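AB hydrolase-1 domain-containing protein (Streptococcus mutans, PDB 4L9A) is a putative alpha/beta hydrolase that probably acts as a carboxylesterase, hydrolysing ester bonds. Local coordinates at residues 53-57 with 73-77; 104-108 with 131-135; 115-119 with 268-272; 137-143 with 234-240; 257-261 with 284-289. All blocks are in the same frame, centred on the assembly; numbering follows the deposited sequence.

Interaction 1 of 5, residues 53-57 with 73-77; sequences FSTAD and LTIDA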
# COMPACT_ATOMS: atom_id res chain seq x y z
N PHE A 53 7.25 5.73 -5.81
CA PHE A 53 8.14 5.45 -4.68
C PHE A 53 8.35 3.95 -4.49
O PHE A 53 7.44 3.16 -4.67
CB PHE A 53 7.58 6.04 -3.39
CG PHE A 53 7.24 7.50 -3.46
CD1 PHE A 53 8.22 8.44 -3.73
CD2 PHE A 53 5.94 7.93 -3.25
CE1 PHE A 53 7.90 9.78 -3.79
CE2 PHE A 53 5.61 9.28 -3.31
CZ PHE A 53 6.59 10.21 -3.58
N SER A 54 9.55 3.56 -4.08
CA SER A 54 9.80 2.16 -3.71
C SER A 54 9.17 1.93 -2.35
O SER A 54 9.11 2.85 -1.53
CB SER A 54 11.30 1.85 -3.68
OG SER A 54 11.52 0.45 -3.53
N THR A 55 8.71 0.72 -2.09
CA THR A 55 7.79 0.49 -0.97
C THR A 55 8.47 0.58 0.39
O THR A 55 7.93 1.19 1.31
CB THR A 55 7.03 -0.84 -1.14
OG1 THR A 55 6.20 -0.74 -2.30
CG2 THR A 55 6.16 -1.15 0.09
N ALA A 56 9.67 0.02 0.51
CA ALA A 56 10.39 0.12 1.77
C ALA A 56 10.66 1.59 2.15
O ALA A 56 10.56 1.96 3.32
CB ALA A 56 11.70 -0.68 1.71
N ASP A 57 11.03 2.40 1.15
CA ASP A 57 11.26 3.83 1.36
C ASP A 57 9.95 4.50 1.78
O ASP A 57 9.89 5.32 2.71
CB ASP A 57 11.72 4.49 0.06
CG ASP A 57 13.09 4.00 -0.41
OD1 ASP A 57 13.88 3.55 0.43
OD2 ASP A 57 13.37 4.07 -1.64
N LEU A 73 8.28 -7.63 4.77
CA LEU A 73 8.34 -7.88 3.34
C LEU A 73 7.74 -6.70 2.62
O LEU A 73 6.55 -6.43 2.76
CB LEU A 73 7.58 -9.16 2.95
CG LEU A 73 7.45 -9.46 1.46
CD1 LEU A 73 8.84 -9.61 0.76
CD2 LEU A 73 6.63 -10.73 1.27
N THR A 74 8.55 -5.98 1.86
CA THR A 74 8.01 -4.93 1.02
C THR A 74 8.05 -5.38 -0.42
O THR A 74 8.97 -6.10 -0.85
CB THR A 74 8.78 -3.60 1.19
OG1 THR A 74 10.08 -3.72 0.60
CG2 THR A 74 8.91 -3.22 2.68
N ILE A 75 7.05 -4.96 -1.18
CA ILE A 75 6.90 -5.35 -2.58
C ILE A 75 6.62 -4.13 -3.46
O ILE A 75 5.69 -3.35 -3.19
CB ILE A 75 5.73 -6.36 -2.73
CG1 ILE A 75 5.97 -7.60 -1.87
CG2 ILE A 75 5.54 -6.75 -4.20
CD1 ILE A 75 4.80 -8.59 -1.87
N ASP A 76 7.42 -3.95 -4.51
CA ASP A 76 7.20 -2.88 -5.48
C ASP A 76 6.38 -3.39 -6.67
O ASP A 76 6.75 -4.36 -7.31
CB ASP A 76 8.53 -2.30 -6.00
CG ASP A 76 9.29 -1.52 -4.93
OD1 ASP A 76 8.92 -1.61 -3.74
OD2 ASP A 76 10.27 -0.83 -5.29
N ALA A 77 5.26 -2.72 -6.97
CA ALA A 77 4.46 -3.09 -8.14
C ALA A 77 5.23 -2.80 -9.42
O ALA A 77 6.15 -1.98 -9.44
CB ALA A 77 3.11 -2.34 -8.13
O HOH W 1 10.57 -2.30 -1.58
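Asp76 OD1 is gripped from two directions: the backbone N of Thr55 donates to it at 2.9 Å, and a water does so as well. The amide approaches from above the carboxylate plane, 38° out of it, in a fairly straight bond (161° at the hydrogen). The other oxygen, Asp76 OD2, takes the hydroxyl of Ser54 on its syn lone pair, with Ser54 OG only 2.5 Å from Asp76 OD2; this oxygen also receives the backbone N of Tyr82. With partners on both oxygens the carboxylate can hardly rotate. Ser54 is the residue just before helix 55-58, and Thr55 N belongs to the helix's first turn, so the positive end of the helix would probably favour the ionised aspartate.

Thr55 is held by its side chain too. Its OG1 stands opposite the carbonyl carbon (chi1 -65°) and donates to the strand: Thr55 OG1 lies 2.8 Å from Ile75 O, well above that carbonyl's plane. Its methyl, CG2, packs 3.8 Å from Thr74 CB, the two threonines sliding past each other in opposite senses. Next to them Ala56 CB sits 3.6 Å from Thr74 OG1. The water that donates to Asp76 OD1 also accepts from Ala56 N and lies 2.6 Å from Thr74 OG1, joining helix, strand and carboxylate.

Most of the contact is buried. It fixes the start of helix 55-58 against the C-terminal end of strand 71-75. The loop leading into that helix from strand 43-47 commonly helps form the oxyanion hole in alpha/beta hydrolases.

Interaction 2 of 5, residues 104-108 with 131-135; sequences FEHFK and SSKAC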
# COMPACT_ATOMS: atom_id res chain seq x y z
N PHE A 104 5.04 -14.61 -1.51
CA PHE A 104 4.80 -15.12 -0.16
C PHE A 104 5.46 -16.49 0.00
O PHE A 104 6.12 -16.75 1.00
CB PHE A 104 3.30 -15.23 0.15
CG PHE A 104 2.68 -13.95 0.69
CD1 PHE A 104 3.13 -12.71 0.28
CD2 PHE A 104 1.65 -14.01 1.63
CE1 PHE A 104 2.56 -11.54 0.77
CE2 PHE A 104 1.08 -12.85 2.13
CZ PHE A 104 1.54 -11.61 1.70
N GLU A 105 5.25 -17.37 -0.97
CA GLU A 105 5.76 -18.74 -0.88
C GLU A 105 7.29 -18.80 -0.93
O GLU A 105 7.90 -19.78 -0.52
CB GLU A 105 5.17 -19.63 -1.98
CG GLU A 105 3.65 -19.72 -1.95
CD GLU A 105 3.11 -20.11 -0.59
OE1 GLU A 105 3.51 -21.17 -0.07
OE2 GLU A 105 2.28 -19.34 -0.04
N HIS A 106 7.89 -17.74 -1.45
CA HIS A 106 9.34 -17.65 -1.57
C HIS A 106 10.02 -17.50 -0.20
O HIS A 106 11.19 -17.87 -0.05
CB HIS A 106 9.71 -16.48 -2.47
CG HIS A 106 11.17 -16.39 -2.81
ND1 HIS A 106 11.79 -17.26 -3.68
CD2 HIS A 106 12.11 -15.50 -2.42
CE1 HIS A 106 13.06 -16.92 -3.80
NE2 HIS A 106 13.28 -15.85 -3.06
N PHE A 107 9.30 -16.97 0.78
CA PHE A 107 9.88 -16.74 2.11
C PHE A 107 9.29 -17.61 3.21
O PHE A 107 8.26 -18.26 3.01
CB PHE A 107 9.78 -15.26 2.50
CG PHE A 107 10.52 -14.34 1.58
CD1 PHE A 107 11.90 -14.23 1.66
CD2 PHE A 107 9.84 -13.59 0.63
CE1 PHE A 107 12.59 -13.37 0.81
CE2 PHE A 107 10.53 -12.74 -0.22
CZ PHE A 107 11.92 -12.64 -0.13
N LYS A 108 9.93 -17.61 4.38
CA LYS A 108 9.65 -18.59 5.43
C LYS A 108 8.46 -18.29 6.35
O LYS A 108 7.88 -19.20 6.94
CB LYS A 108 10.91 -18.86 6.27
CG LYS A 108 12.05 -19.54 5.52
CD LYS A 108 13.31 -19.62 6.37
CE LYS A 108 14.26 -20.71 5.87
NZ LYS A 108 14.61 -20.53 4.44
N SER A 131 -4.66 -16.62 0.41
CA SER A 131 -3.37 -17.12 0.90
C SER A 131 -3.53 -18.26 1.89
O SER A 131 -4.34 -18.17 2.81
CB SER A 131 -2.61 -16.00 1.60
OG SER A 131 -3.31 -15.57 2.75
N SER A 132 -2.74 -19.31 1.72
CA SER A 132 -2.77 -20.42 2.69
C SER A 132 -2.02 -20.05 3.96
O SER A 132 -2.20 -20.69 4.99
CB SER A 132 -2.22 -21.70 2.07
OG SER A 132 -1.18 -21.42 1.16
N LYS A 133 -1.17 -19.02 3.89
CA LYS A 133 -0.56 -18.48 5.11
C LYS A 133 -1.60 -17.70 5.89
O LYS A 133 -2.54 -17.16 5.30
CB LYS A 133 0.65 -17.60 4.77
CG LYS A 133 1.85 -18.44 4.29
CD LYS A 133 3.10 -17.62 4.01
CE LYS A 133 4.20 -18.54 3.47
NZ LYS A 133 5.57 -17.96 3.57
N ALA A 134 -1.43 -17.65 7.21
CA ALA A 134 -2.44 -17.06 8.08
C ALA A 134 -2.29 -15.56 8.22
O ALA A 134 -1.25 -15.06 8.67
CB ALA A 134 -2.42 -17.73 9.45
N CYS A 135 -3.35 -14.84 7.87
CA CYS A 135 -3.37 -13.40 8.06
C CYS A 135 -3.83 -13.06 9.47
O CYS A 135 -4.90 -13.49 9.90
CB CYS A 135 -4.30 -12.76 7.04
SG CYS A 135 -4.29 -10.98 7.09
O HOH W 2 6.45 -20.88 2.18
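The C-terminal end of helix 93-106 is tied to the turn ahead of strand 134-141 by one long side chain, Lys133, which reaches the backbone oxygens of Phe104 and Phe107. Its CG points away from the carbonyl carbon (chi1 -72°) and the chain beyond is fully extended, which carries the ammonium group to the carbonyls at the end of the last helical turn. There Lys133 NZ lies 2.9 Å from Phe104 O and 2.8 Å from Phe107 O, in each case well above the carbonyl plane. Phe109 O accepts a third bond from the same nitrogen, and the Phe109 ring adds a cation-pi contact, so the ammonium of this buried lysine is well provided for.

Phe104 O serves two donors at once: Phe107 N, 3.2 Å from Phe104 O, comes from the face opposite to the lysine. Carbonyls at the C-terminal end of a helix carry the negative end of its dipole, and a cation here probably gains from that. The turn itself links helix 120-130 to its strand, one of the helix-to-strand connections of the alpha/beta hydrolase sheet, and it packs against the loop that leads from helix 93-106 into strand 111-117.

Glu105 passes the lysine in the opposite sense, its bent chain bringing OE2 to 4.1 Å from Lys133 CE, while Glu105 OE2 and Lys133 NZ stay 5.1 Å apart. Inward of this, the Phe104 ring meets Tyr112 and Phe109 edge-to-face.

Interaction 3 of 5, residues 115-119 with 268-272; sequences CVHSI and HYLHW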
# COMPACT_ATOMS: atom_id res chain seq x y z
N CYS A 115 -0.06 -4.37 5.48
CA CYS A 115 -0.13 -2.93 5.73
C CYS A 115 -0.07 -2.26 4.37
O CYS A 115 0.91 -2.40 3.64
CB CYS A 115 1.03 -2.46 6.61
SG CYS A 115 1.06 -0.66 6.96
N VAL A 116 -1.13 -1.55 4.00
CA VAL A 116 -1.18 -0.99 2.66
C VAL A 116 -1.62 0.46 2.68
O VAL A 116 -2.29 0.93 3.62
CB VAL A 116 -2.14 -1.79 1.75
CG1 VAL A 116 -1.90 -3.28 1.91
CG2 VAL A 116 -3.62 -1.45 2.08
N HIS A 117 -1.24 1.17 1.62
CA HIS A 117 -1.74 2.51 1.37
C HIS A 117 -2.58 2.49 0.10
O HIS A 117 -2.22 1.84 -0.87
CB HIS A 117 -0.57 3.49 1.21
CG HIS A 117 -1.00 4.90 0.94
ND1 HIS A 117 -0.60 5.60 -0.18
CD2 HIS A 117 -1.80 5.74 1.64
CE1 HIS A 117 -1.13 6.81 -0.15
NE2 HIS A 117 -1.87 6.92 0.94
N SER A 118 -3.73 3.17 0.14
CA SER A 118 -4.44 3.49 -1.09
C SER A 118 -4.74 2.24 -1.95
O SER A 118 -5.36 1.29 -1.48
CB SER A 118 -3.60 4.51 -1.87
OG SER A 118 -4.37 5.17 -2.86
N ILE A 119 -4.30 2.26 -3.20
CA ILE A 119 -4.70 1.23 -4.16
C ILE A 119 -4.24 -0.18 -3.77
O ILE A 119 -4.81 -1.18 -4.23
CB ILE A 119 -4.24 1.58 -5.61
CG1 ILE A 119 -5.17 0.96 -6.64
CG2 ILE A 119 -2.78 1.19 -5.85
CD1 ILE A 119 -6.49 1.69 -6.75
N HIS A 268 -3.52 12.54 2.52
CA HIS A 268 -3.71 11.16 2.10
C HIS A 268 -2.59 10.23 2.57
O HIS A 268 -2.75 9.00 2.60
CB HIS A 268 -3.83 11.15 0.58
CG HIS A 268 -4.12 9.81 -0.03
ND1 HIS A 268 -5.12 8.97 0.43
CD2 HIS A 268 -3.59 9.18 -1.11
CE1 HIS A 268 -5.17 7.89 -0.32
NE2 HIS A 268 -4.26 7.99 -1.27
N TYR A 269 -1.44 10.80 2.93
CA TYR A 269 -0.25 10.01 3.19
C TYR A 269 -0.01 9.75 4.67
O TYR A 269 1.00 10.17 5.25
CB TYR A 269 0.98 10.65 2.52
CG TYR A 269 0.97 10.49 1.00
CD1 TYR A 269 0.20 11.33 0.20
CD2 TYR A 269 1.70 9.48 0.38
CE1 TYR A 269 0.17 11.17 -1.19
CE2 TYR A 269 1.69 9.32 -1.00
CZ TYR A 269 0.92 10.17 -1.77
OH TYR A 269 0.91 10.00 -3.14
N LEU A 270 -0.95 9.04 5.28
CA LEU A 270 -0.95 8.85 6.73
C LEU A 270 0.20 7.95 7.16
O LEU A 270 0.69 8.07 8.28
CB LEU A 270 -2.31 8.29 7.19
CG LEU A 270 -3.49 9.17 6.78
CD1 LEU A 270 -4.83 8.61 7.33
CD2 LEU A 270 -3.27 10.61 7.26
N HIS A 271 0.63 7.06 6.27
CA HIS A 271 1.78 6.21 6.57
C HIS A 271 3.09 6.99 6.66
O HIS A 271 4.07 6.47 7.17
CB HIS A 271 1.93 5.09 5.54
CG HIS A 271 2.11 5.58 4.14
ND1 HIS A 271 1.17 6.35 3.50
CD2 HIS A 271 3.12 5.40 3.26
CE1 HIS A 271 1.59 6.63 2.28
NE2 HIS A 271 2.77 6.07 2.11
N TRP A 272 3.09 8.22 6.17
CA TRP A 272 4.22 9.11 6.38
C TRP A 272 4.15 9.89 7.69
O TRP A 272 5.17 10.05 8.38
CB TRP A 272 4.30 10.14 5.26
CG TRP A 272 4.67 9.57 3.92
CD1 TRP A 272 4.99 8.27 3.64
CD2 TRP A 272 4.76 10.29 2.69
NE1 TRP A 272 5.26 8.13 2.30
CE2 TRP A 272 5.13 9.36 1.69
CE3 TRP A 272 4.56 11.63 2.33
CZ2 TRP A 272 5.33 9.73 0.36
CZ3 TRP A 272 4.76 12.00 1.01
CH2 TRP A 272 5.13 11.05 0.03
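The His117 ring is sandwiched: His271 CE1 lies over the centre of one face, and Ser118 CB covers the opposite face nearer its rim. At the ring's edge is the backbone oxygen of His268. His117 CG and His271 CE1 are 3.4 Å apart, with the two imidazole planes inclined at 36°, and the side chains run at about a right angle. His271 takes His117 CB over one of its own faces in a CH-pi contact and Trp272 CD1 over the other, while its NE2 is hydrogen-bonded to Asn58.

His117 reaches the second segment because its CG stands trans to the backbone N (chi1 180°). The N-H at NE2 then points to His268: His117 NE2 donates to His268 O at 2.8 Å, tilted somewhat out of the imidazole plane. That nitrogen also hangs over the centre of the His268 ring, and Tyr269 offers a face to His117 CE1, 3.9 Å from Tyr269 CE2.

Ser118 meets His268 differently, from the edge and in the ring plane. Ser118 OG and His268 NE2 are 3.2 Å apart, a weak hydrogen bond, and on the far side of the ring ND1 bonds Glu142. Ser118 has the strained backbone (phi 55°) of a sharp turn between strand 111-117 and helix 120-130. These features are those of a nucleophile elbow, and Ser118, His268 and Glu142 are lined up as in the catalytic triad of alpha/beta hydrolases.

Interaction 4 of 5, residues 137-143 with 234-240; sequences GFIGLEP and PSIVFSE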
# COMPACT_ATOMS: atom_id res chain seq x y z
N GLY A 137 -4.00 -9.74 10.59
CA GLY A 137 -4.50 -8.39 10.66
C GLY A 137 -4.31 -7.60 9.38
O GLY A 137 -3.40 -7.87 8.59
N PHE A 138 -5.17 -6.62 9.19
CA PHE A 138 -5.05 -5.68 8.08
C PHE A 138 -4.86 -4.28 8.65
O PHE A 138 -5.58 -3.88 9.55
CB PHE A 138 -6.30 -5.72 7.20
CG PHE A 138 -6.30 -4.69 6.11
CD1 PHE A 138 -5.52 -4.86 4.97
CD2 PHE A 138 -7.10 -3.55 6.21
CE1 PHE A 138 -5.52 -3.91 3.95
CE2 PHE A 138 -7.10 -2.61 5.21
CZ PHE A 138 -6.31 -2.78 4.08
N ILE A 139 -3.87 -3.56 8.13
CA ILE A 139 -3.62 -2.18 8.54
C ILE A 139 -3.74 -1.32 7.29
O ILE A 139 -2.92 -1.40 6.38
CB ILE A 139 -2.21 -2.01 9.15
CG1 ILE A 139 -1.93 -3.08 10.21
CG2 ILE A 139 -2.05 -0.61 9.72
CD1 ILE A 139 -2.89 -3.06 11.39
N GLY A 140 -4.78 -0.50 7.22
CA GLY A 140 -4.98 0.25 5.99
C GLY A 140 -4.85 1.74 6.20
O GLY A 140 -5.51 2.32 7.06
N LEU A 141 -3.99 2.36 5.41
CA LEU A 141 -3.88 3.80 5.39
C LEU A 141 -4.65 4.32 4.18
O LEU A 141 -4.19 4.19 3.05
CB LEU A 141 -2.41 4.24 5.33
CG LEU A 141 -1.50 3.78 6.48
CD1 LEU A 141 -2.20 3.83 7.84
CD2 LEU A 141 -0.94 2.38 6.21
N GLU A 142 -5.85 4.87 4.42
CA GLU A 142 -6.76 5.27 3.34
C GLU A 142 -6.78 4.30 2.15
O GLU A 142 -6.56 4.68 1.00
CB GLU A 142 -6.50 6.72 2.90
CG GLU A 142 -6.99 7.71 3.99
CD GLU A 142 -7.12 9.14 3.51
OE1 GLU A 142 -6.80 9.45 2.34
OE2 GLU A 142 -7.55 9.98 4.34
N PRO A 143 -7.04 3.02 2.44
CA PRO A 143 -7.13 2.04 1.35
C PRO A 143 -8.26 2.42 0.40
O PRO A 143 -9.31 2.89 0.85
CB PRO A 143 -7.45 0.73 2.08
CG PRO A 143 -8.10 1.16 3.37
CD PRO A 143 -7.42 2.45 3.75
N PRO A 234 -8.84 -9.08 12.14
CA PRO A 234 -8.98 -7.70 12.61
C PRO A 234 -8.45 -6.71 11.58
O PRO A 234 -7.46 -6.98 10.89
CB PRO A 234 -8.12 -7.65 13.88
CG PRO A 234 -7.46 -8.98 14.01
CD PRO A 234 -7.71 -9.78 12.78
N SER A 235 -9.13 -5.57 11.49
CA SER A 235 -8.78 -4.53 10.55
C SER A 235 -8.62 -3.21 11.28
O SER A 235 -9.52 -2.79 12.01
CB SER A 235 -9.90 -4.39 9.51
OG SER A 235 -9.59 -3.40 8.55
N ILE A 236 -7.47 -2.56 11.11
CA ILE A 236 -7.30 -1.22 11.64
C ILE A 236 -7.16 -0.26 10.47
O ILE A 236 -6.18 -0.33 9.71
CB ILE A 236 -6.07 -1.08 12.56
CG1 ILE A 236 -6.01 -2.21 13.60
CG2 ILE A 236 -6.09 0.28 13.25
CD1 ILE A 236 -7.06 -2.11 14.65
N VAL A 237 -8.15 0.60 10.28
CA VAL A 237 -8.14 1.54 9.16
C VAL A 237 -7.94 2.96 9.68
O VAL A 237 -8.57 3.37 10.66
CB VAL A 237 -9.44 1.42 8.33
CG1 VAL A 237 -9.55 2.55 7.29
CG2 VAL A 237 -9.50 0.07 7.65
N PHE A 238 -7.03 3.69 9.04
CA PHE A 238 -6.77 5.09 9.35
C PHE A 238 -7.19 5.94 8.16
O PHE A 238 -6.85 5.62 7.02
CB PHE A 238 -5.27 5.34 9.60
CG PHE A 238 -4.73 4.65 10.82
CD1 PHE A 238 -4.42 3.29 10.78
CD2 PHE A 238 -4.51 5.35 11.99
CE1 PHE A 238 -3.92 2.64 11.91
CE2 PHE A 238 -4.02 4.71 13.12
CZ PHE A 238 -3.73 3.36 13.08
N SER A 239 -7.88 7.03 8.44
CA SER A 239 -8.37 7.90 7.39
C SER A 239 -8.58 9.31 7.92
O SER A 239 -8.83 9.50 9.11
CB SER A 239 -9.70 7.36 6.86
OG SER A 239 -10.45 8.38 6.23
N GLU A 240 -8.49 10.29 7.04
CA GLU A 240 -8.90 11.65 7.37
C GLU A 240 -10.37 11.63 7.80
O GLU A 240 -11.16 10.82 7.29
CB GLU A 240 -8.68 12.57 6.17
CG GLU A 240 -7.20 12.69 5.76
CD GLU A 240 -7.02 13.38 4.42
OE1 GLU A 240 -6.93 14.62 4.39
OE2 GLU A 240 -6.98 12.68 3.39
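Glu142 holds CG away from its carbonyl carbon (chi1 -72°) and extends beyond it, and Glu240 does likewise, bringing the two carboxylates together just past their strands, their planes 19° apart. Glu142 OE2 accepts the backbone N of Glu240 on its anti lone pair at 2.9 Å, in an almost straight bond. Glu142 OE2 also comes within 2.9 Å of Glu240 OE2, two acceptors side by side; Arg243, beside His268 as second partner, pairs with Glu142 OE1 and Arg164 with Glu240 OE1, which probably offsets the repulsion.

Behind them strands 137-141 and 235-239 run parallel, 5° apart. Five backbone bonds, beginning with Phe138 N to Pro234 O and finishing with Glu142 N to Phe238 O, cross between them. On one face Ile139 and Ile236 lie side by side, with Ile139 CD1 3.9 Å from Ile236 CG1, and Leu141 CD1 packs 3.7 Å from Phe238 CD1. On the other face Ser235 OG meets the edge of the Phe138 ring, 3.4 Å from Phe138 CD2. This is the parallel core of the alpha/beta hydrolase sheet, whose strand ends present the probable triad acid, Glu142.

Interaction 5 of 5, residues 257-261 with 284-289; sequences TQTKL and QLLSNH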
# COMPACT_ATOMS: atom_id res chain seq x y z
N THR A 257 -13.86 -7.74 17.29
CA THR A 257 -13.71 -6.97 18.52
C THR A 257 -12.44 -6.12 18.54
O THR A 257 -12.29 -5.22 19.37
CB THR A 257 -13.69 -7.87 19.78
OG1 THR A 257 -12.63 -8.84 19.68
CG2 THR A 257 -15.02 -8.60 19.96
N GLN A 258 -11.51 -6.41 17.63
CA GLN A 258 -10.25 -5.66 17.57
C GLN A 258 -10.20 -4.70 16.39
O GLN A 258 -9.27 -3.91 16.28
CB GLN A 258 -9.06 -6.62 17.48
CG GLN A 258 -8.71 -7.33 18.78
CD GLN A 258 -7.43 -8.13 18.63
OE1 GLN A 258 -7.40 -9.16 17.96
NE2 GLN A 258 -6.35 -7.64 19.23
N THR A 259 -11.19 -4.78 15.50
CA THR A 259 -11.24 -3.88 14.35
C THR A 259 -11.54 -2.45 14.80
O THR A 259 -12.40 -2.24 15.65
CB THR A 259 -12.32 -4.33 13.36
OG1 THR A 259 -11.85 -5.48 12.64
CG2 THR A 259 -12.65 -3.23 12.37
N LYS A 260 -10.81 -1.48 14.25
CA LYS A 260 -11.04 -0.06 14.56
C LYS A 260 -10.95 0.83 13.33
O LYS A 260 -10.20 0.55 12.38
CB LYS A 260 -10.01 0.46 15.57
CG LYS A 260 -9.88 -0.35 16.87
CD LYS A 260 -9.02 0.40 17.89
CE LYS A 260 -8.89 -0.38 19.19
NZ LYS A 260 -10.19 -0.96 19.58
N LEU A 261 -11.72 1.92 13.34
CA LEU A 261 -11.52 3.00 12.38
C LEU A 261 -10.97 4.19 13.15
O LEU A 261 -11.62 4.71 14.06
CB LEU A 261 -12.83 3.37 11.69
CG LEU A 261 -12.81 4.61 10.78
CD1 LEU A 261 -11.84 4.40 9.63
CD2 LEU A 261 -14.22 4.94 10.27
N GLN A 284 -1.06 -2.67 20.12
CA GLN A 284 -2.25 -3.09 20.84
C GLN A 284 -2.90 -4.30 20.17
O GLN A 284 -3.35 -5.22 20.84
CB GLN A 284 -3.25 -1.93 20.94
CG GLN A 284 -4.65 -2.34 21.35
CD GLN A 284 -5.59 -1.15 21.45
OE1 GLN A 284 -5.56 -0.25 20.61
NE2 GLN A 284 -6.41 -1.14 22.49
N LEU A 285 -2.94 -4.28 18.84
CA LEU A 285 -3.52 -5.38 18.08
C LEU A 285 -2.76 -6.68 18.36
O LEU A 285 -3.36 -7.72 18.65
CB LEU A 285 -3.51 -5.07 16.58
CG LEU A 285 -4.07 -6.14 15.64
CD1 LEU A 285 -5.46 -6.56 16.08
CD2 LEU A 285 -4.10 -5.65 14.21
N LEU A 286 -1.44 -6.60 18.28
CA LEU A 286 -0.59 -7.77 18.47
C LEU A 286 -0.63 -8.31 19.90
O LEU A 286 -0.57 -9.52 20.12
CB LEU A 286 0.85 -7.46 18.07
CG LEU A 286 1.01 -7.07 16.61
CD1 LEU A 286 2.49 -6.86 16.29
CD2 LEU A 286 0.41 -8.14 15.73
N SER A 287 -0.74 -7.42 20.88
CA SER A 287 -0.72 -7.84 22.27
C SER A 287 -1.99 -8.60 22.65
O SER A 287 -1.98 -9.39 23.59
CB SER A 287 -0.52 -6.63 23.19
OG SER A 287 -1.63 -5.75 23.10
N ASN A 288 -3.07 -8.36 21.91
CA ASN A 288 -4.37 -8.95 22.24
C ASN A 288 -4.92 -9.96 21.22
O ASN A 288 -6.10 -10.30 21.26
CB ASN A 288 -5.40 -7.85 22.48
CG ASN A 288 -5.02 -6.94 23.63
OD1 ASN A 288 -4.91 -5.72 23.46
ND2 ASN A 288 -4.82 -7.53 24.81
N HIS A 289 -4.07 -10.45 20.33
CA HIS A 289 -4.50 -11.32 19.24
C HIS A 289 -4.52 -12.77 19.68
O HIS A 289 -3.50 -13.30 20.11
CB HIS A 289 -3.58 -11.14 18.04
CG HIS A 289 -4.20 -11.51 16.72
ND1 HIS A 289 -4.70 -12.77 16.46
CD2 HIS A 289 -4.39 -10.78 15.60
CE1 HIS A 289 -5.18 -12.80 15.23
NE2 HIS A 289 -5.01 -11.61 14.68
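Gln258 lies across the last turn of helix 275-287, its amide set against Leu285 on one hand and the His289 ring on the other. Its chain leaves CA with CG trans to the carbonyl carbon (chi1 -75°) and runs on extended, so that the amide arrives at the helix end. Gln258 NE2 donates to Leu285 O at 3.0 Å. The donor sits in the carbonyl plane on a lone pair, although the bond is bent at the hydrogen (141°) and the acceptor is tilted from the amide plane.

Leu285 supplies the apolar side of the same grip. With its CG trans to the backbone N, CD1 comes up against the glutamine amide: Leu285 CD1 is 3.4 Å from Gln258 NE2 and 3.9 Å from Gln258 CB, the two side chains crossing at a slant. The other end of the amide turns to the histidine, where Gln258 OE1 stands over one face of the His289 ring, 4.2 Å from His289 CD2.

In the fold this is where the last helix of the alpha/beta hydrolase domain closes over the start of strand 260-263, an edge strand of the sheet. Pro234, at the head of the neighbouring strand, is touched by the side chains of Gln258, Leu285 and His289 alike.

Nearer the surface Lys260 and Gln284 meet at about a right angle. Lys260 CE comes 3.6 Å from Gln284 OE1, the lysine chain crossing the glutamine's. One turn on, Ser287 OG donates to Gln284 O at 2.9 Å, a bond within the helix itself.

Overall arrangement
All five interactions reach the one mixed sheet. Interactions 1 and 2 come in series along the chain; their centres are about 18 Å apart and they touch where Leu73 meets Phe104 and Phe107. Interaction 1 also touches interaction 3, Phe53 against Trp272. Interaction 2 takes the start of strand 134-141 and interaction 4 most of the rest. Interactions 3 and 4, centres about 9 Å apart, meet through His268 and Glu142; 137-143 and 234-240 both fall between the two halves of interaction 3, so residues distant in sequence build what is probably the active site. Interaction 5 follows interaction 4, joined to it by backbone bonds between strands 235-239 and 260-263, and alternates with interaction 3.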